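Local coordinates for aldo-keto reductase AKR2E4 (Bombyx mori, PDB 3WCZ), which catalyses NADP-dependent reduction of 3-dehydroecdysone, does not use NADH, and may take part in regulating molting in the silkworm, at residues I181-T186 / R252-I257; G156-N161 / M204-F209. All coordinates share one frame; numbering follows the deposited sequence.

Interaction 1. Residues I181-T186 / R252-I257. With NAP (NADP nicotinamide-adenine-dinucleotide phosphate), chain B.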
loop_
_atom_site.group_PDB
_atom_site.type_symbol
_atom_site.label_atom_id
_atom_site.label_comp_id
_atom_site.label_asym_id
_atom_site.label_seq_id
_atom_site.Cartn_x
_atom_site.Cartn_y
_atom_site.Cartn_z
ATOM N N ILE A 181 -4.893 -2.517 -2.776
ATOM C CA ILE A 181 -4.948 -3.659 -3.690
ATOM C C ILE A 181 -3.823 -3.536 -4.726
ATOM O O ILE A 181 -3.204 -2.468 -4.886
ATOM C CB ILE A 181 -6.333 -3.759 -4.392
ATOM C CG1 ILE A 181 -6.660 -2.463 -5.107
ATOM C CG2 ILE A 181 -7.389 -4.107 -3.358
ATOM C CD1 ILE A 181 -7.912 -2.538 -6.007
ATOM N N GLU A 182 -3.556 -4.628 -5.427
ATOM C CA GLU A 182 -2.511 -4.642 -6.443
ATOM C C GLU A 182 -2.953 -3.928 -7.701
ATOM O O GLU A 182 -3.939 -4.332 -8.307
ATOM C CB GLU A 182 -2.138 -6.083 -6.786
ATOM C CG GLU A 182 -0.983 -6.120 -7.737
ATOM C CD GLU A 182 -0.520 -7.499 -8.120
ATOM O OE1 GLU A 182 -0.652 -8.457 -7.345
ATOM O OE2 GLU A 182 0.052 -7.619 -9.218
ATOM N N VAL A 183 -2.224 -2.889 -8.108
ATOM C CA VAL A 183 -2.515 -2.209 -9.363
ATOM C C VAL A 183 -1.222 -1.887 -10.082
ATOM O O VAL A 183 -0.324 -1.231 -9.526
ATOM C CB VAL A 183 -3.375 -0.923 -9.207
ATOM C CG1 VAL A 183 -3.905 -0.503 -10.564
ATOM C CG2 VAL A 183 -4.513 -1.136 -8.225
ATOM N N ASN A 184 -1.136 -2.358 -11.329
ATOM C CA ASN A 184 0.043 -2.180 -12.167
ATOM C C ASN A 184 -0.389 -2.557 -13.596
ATOM O O ASN A 184 -1.546 -2.919 -13.813
ATOM C CB ASN A 184 1.218 -3.021 -11.640
ATOM C CG ASN A 184 0.845 -4.470 -11.453
ATOM O OD1 ASN A 184 0.290 -5.094 -12.373
ATOM N ND2 ASN A 184 1.081 -5.005 -10.259
ATOM N N PRO A 185 0.520 -2.443 -14.592
ATOM C CA PRO A 185 0.000 -2.544 -15.964
ATOM C C PRO A 185 -0.544 -3.902 -16.353
ATOM O O PRO A 185 -1.401 -3.992 -17.239
ATOM C CB PRO A 185 1.229 -2.193 -16.837
ATOM C CG PRO A 185 2.041 -1.259 -15.954
ATOM C CD PRO A 185 1.865 -1.841 -14.545
ATOM N N THR A 186 -0.050 -4.946 -15.716
ATOM C CA THR A 186 -0.525 -6.297 -16.023
ATOM C C THR A 186 -1.642 -6.794 -15.090
ATOM O O THR A 186 -2.161 -7.910 -15.277
ATOM C CB THR A 186 0.644 -7.303 -16.093
ATOM O OG1 THR A 186 1.607 -7.041 -15.066
ATOM C CG2 THR A 186 1.343 -7.164 -17.415
ATOM N N ARG A 252 -4.944 7.635 -12.461
ATOM C CA ARG A 252 -6.130 6.838 -12.187
ATOM C C ARG A 252 -6.717 7.143 -10.804
ATOM O O ARG A 252 -7.665 6.476 -10.385
ATOM C CB ARG A 252 -5.844 5.353 -12.362
ATOM C CG ARG A 252 -5.684 4.972 -13.834
ATOM C CD ARG A 252 -5.502 3.487 -13.997
ATOM N NE ARG A 252 -6.632 2.762 -13.441
ATOM C CZ ARG A 252 -6.603 1.497 -13.080
ATOM N NH1 ARG A 252 -5.520 0.781 -13.245
ATOM N NH2 ARG A 252 -7.659 0.948 -12.513
ATOM N N GLY A 253 -6.162 8.129 -10.103
ATOM C CA GLY A 253 -6.654 8.554 -8.800
ATOM C C GLY A 253 -6.200 7.685 -7.651
ATOM O O GLY A 253 -6.847 7.681 -6.600
ATOM N N LEU A 254 -5.119 6.944 -7.830
ATOM C CA LEU A 254 -4.631 5.958 -6.867
ATOM C C LEU A 254 -3.436 6.505 -6.100
ATOM O O LEU A 254 -2.796 7.487 -6.513
ATOM C CB LEU A 254 -4.231 4.679 -7.604
ATOM C CG LEU A 254 -5.234 4.196 -8.651
ATOM C CD1 LEU A 254 -4.734 2.939 -9.340
ATOM C CD2 LEU A 254 -6.594 3.972 -8.039
ATOM N N ILE A 255 -3.154 5.857 -4.969
ATOM C CA ILE A 255 -2.035 6.162 -4.098
ATOM C C ILE A 255 -1.014 5.041 -4.270
ATOM O O ILE A 255 -1.160 3.981 -3.668
ATOM C CB ILE A 255 -2.508 6.242 -2.636
ATOM C CG1 ILE A 255 -3.531 7.376 -2.479
ATOM C CG2 ILE A 255 -1.329 6.391 -1.694
ATOM C CD1 ILE A 255 -4.394 7.240 -1.193
ATOM N N PRO A 256 -0.002 5.232 -5.137
ATOM C CA PRO A 256 0.975 4.160 -5.326
ATOM C C PRO A 256 1.915 4.015 -4.134
ATOM O O PRO A 256 2.164 4.980 -3.395
ATOM C CB PRO A 256 1.747 4.619 -6.568
ATOM C CG PRO A 256 1.645 6.105 -6.518
ATOM C CD PRO A 256 0.274 6.395 -6.011
ATOM N N ILE A 257 2.379 2.782 -3.948
ATOM C CA ILE A 257 3.267 2.435 -2.852
ATOM C C ILE A 257 4.609 1.906 -3.376
ATOM O O ILE A 257 4.942 0.727 -3.198
ATOM C CB ILE A 257 2.645 1.356 -1.931
ATOM C CG1 ILE A 257 1.166 1.625 -1.648
ATOM C CG2 ILE A 257 3.422 1.270 -0.619
ATOM C CD1 ILE A 257 0.506 0.455 -0.937
HETATM P PA NAP B . 7.342 -2.571 -6.048
HETATM O O1A NAP B . 7.359 -1.241 -5.418
HETATM O O2A NAP B . 6.285 -3.021 -6.933
HETATM O O5B NAP B . 8.702 -2.952 -6.713
HETATM C C5B NAP B . 9.912 -2.788 -6.037
HETATM C C4B NAP B . 11.139 -3.112 -6.875
HETATM O O4B NAP B . 11.318 -2.092 -7.877
HETATM C C3B NAP B . 12.422 -3.238 -6.146
HETATM O O3B NAP B . 13.144 -4.279 -6.757
HETATM C C2B NAP B . 13.044 -1.941 -6.350
HETATM O O2B NAP B . 14.453 -1.946 -6.238
HETATM C C1B NAP B . 12.613 -1.560 -7.741
HETATM N N9A NAP B . 12.497 -0.145 -8.027
HETATM C C8A NAP B . 11.980 0.785 -7.198
HETATM N N7A NAP B . 11.901 1.962 -7.786
HETATM C C5A NAP B . 12.392 1.817 -9.057
HETATM C C6A NAP B . 12.561 2.696 -10.130
HETATM N N6A NAP B . 12.251 4.059 -10.087
HETATM N N1A NAP B . 13.088 2.179 -11.254
HETATM C C2A NAP B . 13.409 0.889 -11.338
HETATM N N3A NAP B . 13.249 0.011 -10.333
HETATM C C4A NAP B . 12.725 0.481 -9.190
HETATM O O3 NAP B . 7.440 -3.626 -4.821
HETATM P PN NAP B . 6.480 -4.399 -3.812
HETATM O O1N NAP B . 7.270 -4.520 -2.560
HETATM O O2N NAP B . 5.997 -5.631 -4.492
HETATM O O5D NAP B . 5.206 -3.478 -3.580
HETATM C C5D NAP B . 5.328 -2.217 -3.011
HETATM C C4D NAP B . 4.790 -2.080 -1.580
HETATM O O4D NAP B . 3.393 -2.305 -1.531
HETATM C C3D NAP B . 5.336 -3.073 -0.605
HETATM O O3D NAP B . 6.683 -2.820 -0.261
HETATM C C2D NAP B . 4.383 -2.971 0.479
HETATM O O2D NAP B . 4.573 -1.789 1.203
HETATM C C1D NAP B . 3.078 -2.939 -0.286
HETATM N N1N NAP B . 2.398 -4.209 -0.570
HETATM C C2N NAP B . 1.270 -4.532 0.090
HETATM C C3N NAP B . 0.626 -5.711 -0.188
HETATM C C7N NAP B . -0.636 -5.969 0.546
HETATM O O7N NAP B . -1.321 -5.049 1.054
HETATM N N7N NAP B . -1.092 -7.239 0.516
HETATM C C4N NAP B . 1.160 -6.637 -1.103
HETATM C C5N NAP B . 2.325 -6.288 -1.799
HETATM C C6N NAP B . 2.906 -5.062 -1.498
HETATM P P2B NAP B . 15.243 -0.972 -5.241
HETATM O O1X NAP B . 16.712 -1.407 -5.415
HETATM O O2X NAP B . 15.055 0.404 -5.710
HETATM O O3X NAP B . 14.716 -1.230 -3.852
#

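Interaction 2. Residues G156-N161 / M204-F209. With NAP (NADP nicotinamide-adenine-dinucleotide phosphate), chain B; EDO (1,2-ethanediol), chain F.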
loop_
_atom_site.group_PDB
_atom_site.type_symbol
_atom_site.label_atom_id
_atom_site.label_comp_id
_atom_site.label_asym_id
_atom_site.label_seq_id
_atom_site.Cartn_x
_atom_site.Cartn_y
_atom_site.Cartn_z
ATOM N N GLY A 156 -9.077 1.083 7.313
ATOM C CA GLY A 156 -9.418 0.578 5.996
ATOM C C GLY A 156 -9.070 -0.889 5.855
ATOM O O GLY A 156 -8.825 -1.602 6.847
ATOM N N VAL A 157 -9.088 -1.348 4.611
ATOM C CA VAL A 157 -8.868 -2.752 4.331
ATOM C C VAL A 157 -7.876 -2.925 3.193
ATOM O O VAL A 157 -7.486 -1.949 2.519
ATOM C CB VAL A 157 -10.216 -3.468 4.005
ATOM C CG1 VAL A 157 -11.154 -3.401 5.195
ATOM C CG2 VAL A 157 -10.866 -2.910 2.709
ATOM N N SER A 158 -7.476 -4.170 2.969
ATOM C CA SER A 158 -6.564 -4.487 1.884
ATOM C C SER A 158 -6.974 -5.844 1.323
ATOM O O SER A 158 -7.436 -6.728 2.071
ATOM C CB SER A 158 -5.142 -4.519 2.444
ATOM O OG SER A 158 -4.157 -4.732 1.447
ATOM N N ASN A 159 -6.805 -6.024 0.023
ATOM C CA ASN A 159 -7.108 -7.290 -0.629
ATOM C C ASN A 159 -8.575 -7.688 -0.482
ATOM O O ASN A 159 -8.904 -8.876 -0.476
ATOM C CB ASN A 159 -6.193 -8.407 -0.133
ATOM C CG ASN A 159 -4.750 -8.116 -0.397
ATOM O OD1 ASN A 159 -3.934 -7.853 0.515
ATOM N ND2 ASN A 159 -4.400 -8.173 -1.641
ATOM N N PHE A 160 -9.464 -6.703 -0.443
ATOM C CA PHE A 160 -10.897 -6.985 -0.477
ATOM C C PHE A 160 -11.429 -6.871 -1.903
ATOM O O PHE A 160 -11.150 -5.892 -2.607
ATOM C CB PHE A 160 -11.714 -6.036 0.417
ATOM C CG PHE A 160 -11.746 -6.429 1.879
ATOM C CD1 PHE A 160 -10.585 -6.743 2.566
ATOM C CD2 PHE A 160 -12.945 -6.427 2.587
ATOM C CE1 PHE A 160 -10.628 -7.076 3.904
ATOM C CE2 PHE A 160 -12.985 -6.783 3.934
ATOM C CZ PHE A 160 -11.842 -7.083 4.587
ATOM N N ASN A 161 -12.241 -7.828 -2.337
ATOM C CA ASN A 161 -12.833 -7.755 -3.661
ATOM C C ASN A 161 -14.143 -6.978 -3.641
ATOM O O ASN A 161 -14.576 -6.470 -2.604
ATOM C CB ASN A 161 -12.973 -9.166 -4.256
ATOM C CG ASN A 161 -13.986 -10.030 -3.538
ATOM O OD1 ASN A 161 -14.972 -9.551 -2.989
ATOM N ND2 ASN A 161 -13.741 -11.336 -3.548
ATOM N N MET A 204 -5.196 2.430 -2.524
ATOM C CA MET A 204 -3.740 2.376 -2.514
ATOM C C MET A 204 -3.336 1.232 -3.433
ATOM O O MET A 204 -3.924 0.154 -3.365
ATOM C CB MET A 204 -3.179 2.158 -1.101
ATOM C CG MET A 204 -3.340 3.350 -0.180
ATOM S SD MET A 204 -2.760 3.046 1.519
ATOM C CE MET A 204 -0.973 3.082 1.272
ATOM N N ALA A 205 -2.377 1.501 -4.330
ATOM C CA ALA A 205 -1.899 0.547 -5.324
ATOM C C ALA A 205 -0.567 -0.049 -4.918
ATOM O O ALA A 205 0.494 0.622 -4.958
ATOM C CB ALA A 205 -1.757 1.262 -6.688
ATOM N N TYR A 206 -0.607 -1.311 -4.499
ATOM C CA TYR A 206 0.607 -2.033 -4.169
ATOM C C TYR A 206 1.220 -2.732 -5.388
ATOM O O TYR A 206 0.583 -2.873 -6.418
ATOM C CB TYR A 206 0.386 -2.955 -2.975
ATOM C CG TYR A 206 -0.372 -4.242 -3.122
ATOM C CD1 TYR A 206 0.118 -5.311 -3.864
ATOM C CD2 TYR A 206 -1.531 -4.439 -2.391
ATOM C CE1 TYR A 206 -0.543 -6.535 -3.889
ATOM C CE2 TYR A 206 -2.201 -5.648 -2.424
ATOM C CZ TYR A 206 -1.684 -6.694 -3.146
ATOM O OH TYR A 206 -2.292 -7.915 -3.178
ATOM N N SER A 207 2.481 -3.133 -5.216
ATOM C CA SER A 207 3.328 -3.668 -6.290
ATOM C C SER A 207 3.146 -2.859 -7.567
ATOM O O SER A 207 2.868 -3.403 -8.624
ATOM C CB SER A 207 3.051 -5.159 -6.518
ATOM O OG SER A 207 3.289 -5.951 -5.356
ATOM N N PRO A 208 3.310 -1.539 -7.459
ATOM C CA PRO A 208 3.009 -0.647 -8.583
ATOM C C PRO A 208 3.904 -0.854 -9.813
ATOM O O PRO A 208 3.492 -0.463 -10.910
ATOM C CB PRO A 208 3.242 0.741 -7.999
ATOM C CG PRO A 208 4.258 0.535 -6.937
ATOM C CD PRO A 208 3.849 -0.794 -6.310
ATOM N N PHE A 209 5.092 -1.448 -9.655
ATOM C CA PHE A 209 5.954 -1.663 -10.807
ATOM C C PHE A 209 5.636 -2.961 -11.540
ATOM O O PHE A 209 6.221 -3.226 -12.614
ATOM C CB PHE A 209 7.423 -1.594 -10.404
ATOM C CG PHE A 209 7.839 -0.235 -9.895
ATOM C CD1 PHE A 209 7.730 0.891 -10.702
ATOM C CD2 PHE A 209 8.315 -0.077 -8.618
ATOM C CE1 PHE A 209 8.132 2.128 -10.216
ATOM C CE2 PHE A 209 8.738 1.121 -8.151
ATOM C CZ PHE A 209 8.641 2.230 -8.936
HETATM P PA NAP B . 7.342 -2.571 -6.048
HETATM O O1A NAP B . 7.359 -1.241 -5.418
HETATM O O2A NAP B . 6.285 -3.021 -6.933
HETATM O O5B NAP B . 8.702 -2.952 -6.713
HETATM C C5B NAP B . 9.912 -2.788 -6.037
HETATM C C4B NAP B . 11.139 -3.112 -6.875
HETATM O O4B NAP B . 11.318 -2.092 -7.877
HETATM C C3B NAP B . 12.422 -3.238 -6.146
HETATM O O3B NAP B . 13.144 -4.279 -6.757
HETATM C C2B NAP B . 13.044 -1.941 -6.350
HETATM O O2B NAP B . 14.453 -1.946 -6.238
HETATM C C1B NAP B . 12.613 -1.560 -7.741
HETATM N N9A NAP B . 12.497 -0.145 -8.027
HETATM C C8A NAP B . 11.980 0.785 -7.198
HETATM N N7A NAP B . 11.901 1.962 -7.786
HETATM C C5A NAP B . 12.392 1.817 -9.057
HETATM C C6A NAP B . 12.561 2.696 -10.130
HETATM N N6A NAP B . 12.251 4.059 -10.087
HETATM N N1A NAP B . 13.088 2.179 -11.254
HETATM C C2A NAP B . 13.409 0.889 -11.338
HETATM N N3A NAP B . 13.249 0.011 -10.333
HETATM C C4A NAP B . 12.725 0.481 -9.190
HETATM O O3 NAP B . 7.440 -3.626 -4.821
HETATM P PN NAP B . 6.480 -4.399 -3.812
HETATM O O1N NAP B . 7.270 -4.520 -2.560
HETATM O O2N NAP B . 5.997 -5.631 -4.492
HETATM O O5D NAP B . 5.206 -3.478 -3.580
HETATM C C5D NAP B . 5.328 -2.217 -3.011
HETATM C C4D NAP B . 4.790 -2.080 -1.580
HETATM O O4D NAP B . 3.393 -2.305 -1.531
HETATM C C3D NAP B . 5.336 -3.073 -0.605
HETATM O O3D NAP B . 6.683 -2.820 -0.261
HETATM C C2D NAP B . 4.383 -2.971 0.479
HETATM O O2D NAP B . 4.573 -1.789 1.203
HETATM C C1D NAP B . 3.078 -2.939 -0.286
HETATM N N1N NAP B . 2.398 -4.209 -0.570
HETATM C C2N NAP B . 1.270 -4.532 0.090
HETATM C C3N NAP B . 0.626 -5.711 -0.188
HETATM C C7N NAP B . -0.636 -5.969 0.546
HETATM O O7N NAP B . -1.321 -5.049 1.054
HETATM N N7N NAP B . -1.092 -7.239 0.516
HETATM C C4N NAP B . 1.160 -6.637 -1.103
HETATM C C5N NAP B . 2.325 -6.288 -1.799
HETATM C C6N NAP B . 2.906 -5.062 -1.498
HETATM P P2B NAP B . 15.243 -0.972 -5.241
HETATM O O1X NAP B . 16.712 -1.407 -5.415
HETATM O O2X NAP B . 15.055 0.404 -5.710
HETATM O O3X NAP B . 14.716 -1.230 -3.852
HETATM C C1 EDO F . -8.822 -7.655 -5.048
HETATM O O1 EDO F . -8.081 -7.970 -6.240
HETATM C C2 EDO F . -8.502 -8.651 -3.976
HETATM O O2 EDO F . -7.084 -8.767 -3.785
#

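Interaction 1. Residues I181-T186 / R252-I257
Val183 reaches out with one methyl, CG1, and meets Leu254 tip to tip, CG1 lying 3.7 Å from Leu254 CD1. The valine sets CG1 anti to its own backbone N (chi1 -166°), which turns this branch across to the other segment. Leu254 CD1 also comes within 4.1 Å of Val183 CB, so the leucine end fits against the branch point as well as the methyl. This is the tight, buried part of the contact, and Leu249 of helix 241-251 touches both side chains. The other part is looser. Arg252 follows that helix, just before Gly253, whose positive phi closes a Schellman motif, and its partly exposed chain bends at chi3 (58°) to bring the guanidinium back toward Val183. The two side chains cross obliquely, with Arg252 NH1 3.4 Å from Val183 CG1, a van der Waals touch. The polar business of NH1 is elsewhere, with Thr188 O and Tyr248 OH. Further along 181-186, Asn184 ND2 gives Glu182 OE2 a nearly straight bond of 3.0 Å (164°), received on the anti side of the carboxylate. Both Glu182 oxygens also take backbone N-H groups, OE2 from Val294 and OE1 from Ile295. At the far end of 252-257, Ile257 rests against the nicotinamide ribose of NADP, its CG2 3.7 Å from NAP O4D. No hydrogen bond links the two segments. Their cohesion is therefore apolar, a small methyl contact between the residue after strand 178-182 and the turn leading from helix 241-251 into strand 255-256, while the charged and amide groups have partners of their own.

Interaction 2. Residues G156-N161 / M204-F209
Tyr206 holds CG between its backbone N and carbonyl carbon (chi1 75°), and Asn159 puts CG anti to its carbonyl carbon; together these torsions bring the amide to the phenol. Asn159 ND2 approaches at the ring edge and donates to Tyr206 OH over 2.6 Å, a short bond bent to 147°. The hydroxyl lies in the amide plane, although amide and ring are turned 61° apart. The amide's other end faces the cofactor: NAP N7N donates to Asn159 OD1 at 2.9 Å, so one side chain bridges nicotinamide and tyrosine. Ser158 OG stands 2.9 Å from NAP O7N, and it also hydrogen-bonds Gln180 O. The nicotinamide lies over one face of Tyr206, with NAP C4N 3.1 Å above the plane and over the ring centre, the stacking arrangement characteristic of aldo-keto reductases, which is consistent with holding the nicotinamide in place for hydride transfer from C4N of NADPH. A leucine in place of Tyr206 would probably deprive the nicotinamide of its flat support and leave Asn159 ND2 without its hydroxyl acceptor. Farther along, Ser207 OG donates to NAP O2N at 2.9 Å, while Phe209 CE2 comes within 3.3 Å of NAP N7A, so this one segment follows the cofactor from nicotinamide to adenine. Both segments leave the C-terminal ends of parallel barrel strands, 152-158 and 202-206, with strand 178-182 between them. Behind the first, Val157 and Phe160 pack on helix 162-170; beyond the second, Pro208 and Phe209 lean on helix 241-251.

In the fold
Interactions 1 and 2, with centres 7 Å apart, lie in one TIM barrel, interaction 2 at its C-terminal rim, and their segments alternate along the chain. Strand 202-206 lies between 178-182 and 255-256 and is bonded to both: Ile181 O is 2.9 Å from Tyr206 N, and Ile255 O is 2.8 Å from Ala205 N, probable hydrogen bonds. Glu182 CB packs 3.3 Å from Tyr206 CE1, so interaction 1 abuts the tyrosine under the nicotinamide. Both interactions touch NADP, through Ile257 at the nicotinamide ribose in one and along most of the cofactor in the other. The side chain of Tyr206 is about 7 Å from that of Tyr58, the proton donor by similarity.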